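Local coordinates for peptidase M16 inactive domain family protein (Pseudomonas fluorescens, PDB 3GWB) that is probably a catalytically inactive relative of the M16 zinc metallopeptidases, though its own activity is not established, at residues G325-K328 / L329-V333. Numbering follows the deposited sequence.
Sequences GTLK and LVQDV
V330 N donates to T326 O at 2.9 Å with an N-H...O angle of 169°, the straightest of four successive i to i+4 backbone bonds; L329 to G325, Q331 to L327 and D332 N to K328 O, the last at 2.9 Å, complete the set. Four such bonds, with every phi and psi in the helical range, identify about two and a half turns of regular alpha-helix within helix 323-340.

Van der Waals contacts run beside this ladder. V330 CG2 is 3.3 Å from T326 O, and L329 CB lies 3.4 Å from the same oxygen. The two methyls T326 CG2 and V330 CG2 approach only to 4.5 Å, and both residues touch L316 of strand 311-319; T326 OG1 is hydrogen-bonded back to M322 O. Helix 323-340 thus packs against strands of the mixed sheet that includes 311-319 and 414-419, in a chain of the M16 inactive-domain family, with L329 meeting V289 of helix 284-292.

On another side of the helix, Q331 has CG anti to its carbonyl carbon (chi1 -69°), which folds the chain back over the preceding turn: CG is 3.2 Å from L327 O, and OE1 comes to 4.0 Å from L327 CG. L327 and Q331 both touch I415 of strand 414-419. With an alanine in place of Q331, L327 CG would probably lose the amide oxygen that lies against it, and I415 one of its side-chain neighbours.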
ATOM      1  N   GLY A 325     -16.158 -10.064 -27.630  1.00 20.22           N
ATOM      2  CA  GLY A 325     -17.504  -9.536 -27.517  1.00 19.12           C
ATOM      3  C   GLY A 325     -17.634  -8.422 -26.493  1.00 19.73           C
ATOM      4  O   GLY A 325     -18.392  -7.473 -26.689  1.00 17.88           O
ATOM      5  N   THR A 326     -16.894  -8.534 -25.397  1.00 18.76           N
ATOM      6  CA  THR A 326     -16.946  -7.532 -24.344  1.00 18.33           C
ATOM      7  C   THR A 326     -16.421  -6.183 -24.829  1.00 18.83           C
ATOM      8  O   THR A 326     -16.954  -5.137 -24.459  1.00 19.40           O
ATOM      9  CB  THR A 326     -16.140  -7.987 -23.110  1.00 18.08           C
ATOM     10  OG1 THR A 326     -16.624  -9.266 -22.678  1.00 19.60           O
ATOM     11  CG2 THR A 326     -16.307  -6.996 -21.964  1.00 18.35           C
ATOM     12  N   LEU A 327     -15.384  -6.207 -25.657  1.00 18.68           N
ATOM     13  CA  LEU A 327     -14.809  -4.976 -26.187  1.00 19.50           C
ATOM     14  C   LEU A 327     -15.818  -4.241 -27.066  1.00 20.35           C
ATOM     15  O   LEU A 327     -15.896  -3.014 -27.039  1.00 19.06           O
ATOM     16  CB  LEU A 327     -13.544  -5.276 -26.999  1.00 20.30           C
ATOM     17  CG  LEU A 327     -12.888  -4.070 -27.688  1.00 20.91           C
ATOM     18  CD1 LEU A 327     -12.418  -3.065 -26.650  1.00 20.72           C
ATOM     19  CD2 LEU A 327     -11.714  -4.538 -28.538  1.00 20.27           C
ATOM     20  N   LYS A 328     -16.578  -4.997 -27.857  1.00 21.86           N
ATOM     21  CA  LYS A 328     -17.587  -4.413 -28.733  1.00 21.31           C
ATOM     22  C   LYS A 328     -18.664  -3.775 -27.875  1.00 19.50           C
ATOM     23  O   LYS A 328     -19.130  -2.677 -28.170  1.00 17.10           O
ATOM     24  CB  LYS A 328     -18.233  -5.484 -29.612  1.00 24.16           C
ATOM     25  CG  LYS A 328     -17.267  -6.276 -30.470  1.00 29.72           C
ATOM     26  CD  LYS A 328     -16.627  -5.421 -31.546  1.00 32.06           C
ATOM     27  CE  LYS A 328     -15.717  -6.260 -32.442  1.00 34.32           C
ATOM     28  NZ  LYS A 328     -16.443  -7.401 -33.065  1.00 34.57           N
ATOM     29  N   LEU A 329     -19.064  -4.484 -26.821  1.00 16.96           N
ATOM     30  CA  LEU A 329     -20.092  -4.003 -25.905  1.00 17.76           C
ATOM     31  C   LEU A 329     -19.685  -2.679 -25.270  1.00 17.45           C
ATOM     32  O   LEU A 329     -20.451  -1.720 -25.283  1.00 18.21           O
ATOM     33  CB  LEU A 329     -20.361  -5.041 -24.802  1.00 16.42           C
ATOM     34  CG  LEU A 329     -21.257  -4.634 -23.624  1.00 15.21           C
ATOM     35  CD1 LEU A 329     -22.664  -4.328 -24.121  1.00 16.10           C
ATOM     36  CD2 LEU A 329     -21.287  -5.751 -22.582  1.00 13.57           C
ATOM     37  N   VAL A 330     -18.479  -2.633 -24.712  1.00 18.35           N
ATOM     38  CA  VAL A 330     -17.991  -1.414 -24.072  1.00 17.52           C
ATOM     39  C   VAL A 330     -18.013  -0.259 -25.064  1.00 17.95           C
ATOM     40  O   VAL A 330     -18.443   0.847 -24.734  1.00 16.83           O
ATOM     41  CB  VAL A 330     -16.554  -1.600 -23.537  1.00 16.91           C
ATOM     42  CG1 VAL A 330     -15.976  -0.265 -23.098  1.00 18.76           C
ATOM     43  CG2 VAL A 330     -16.568  -2.558 -22.360  1.00 18.86           C
ATOM     44  N   GLN A 331     -17.540  -0.513 -26.280  1.00 18.35           N
ATOM     45  CA  GLN A 331     -17.528   0.523 -27.307  1.00 20.36           C
ATOM     46  C   GLN A 331     -18.948   1.004 -27.615  1.00 19.68           C
ATOM     47  O   GLN A 331     -19.180   2.203 -27.747  1.00 19.81           O
ATOM     48  CB  GLN A 331     -16.867   0.006 -28.587  1.00 21.84           C
ATOM     49  CG  GLN A 331     -15.371  -0.220 -28.453  1.00 26.64           C
ATOM     50  CD  GLN A 331     -14.736  -0.710 -29.742  1.00 29.32           C
ATOM     51  OE1 GLN A 331     -15.059  -1.794 -30.232  1.00 32.96           O
ATOM     52  NE2 GLN A 331     -13.827   0.086 -30.297  1.00 29.81           N
ATOM     53  N   ASP A 332     -19.891   0.071 -27.724  1.00 19.88           N
ATOM     54  CA  ASP A 332     -21.281   0.421 -28.010  1.00 20.78           C
ATOM     55  C   ASP A 332     -21.855   1.223 -26.854  1.00 18.63           C
ATOM     56  O   ASP A 332     -22.562   2.204 -27.066  1.00 18.39           O
ATOM     57  CB  ASP A 332     -22.142  -0.831 -28.221  1.00 24.72           C
ATOM     58  CG  ASP A 332     -21.663  -1.685 -29.380  1.00 30.49           C
ATOM     59  OD1 ASP A 332     -21.404  -1.125 -30.468  1.00 32.37           O
ATOM     60  OD2 ASP A 332     -21.559  -2.921 -29.205  1.00 34.56           O
ATOM     61  N   VAL A 333     -21.565   0.794 -25.630  1.00 16.58           N
ATOM     62  CA  VAL A 333     -22.046   1.505 -24.454  1.00 17.15           C
ATOM     63  C   VAL A 333     -21.478   2.918 -24.452  1.00 17.46           C
ATOM     64  O   VAL A 333     -22.164   3.877 -24.098  1.00 19.21           O
ATOM     65  CB  VAL A 333     -21.610   0.799 -23.158  1.00 17.32           C
ATOM     66  CG1 VAL A 333     -21.897   1.687 -21.962  1.00 17.72           C
ATOM     67  CG2 VAL A 333     -22.341  -0.529 -23.023  1.00 18.80           C
TER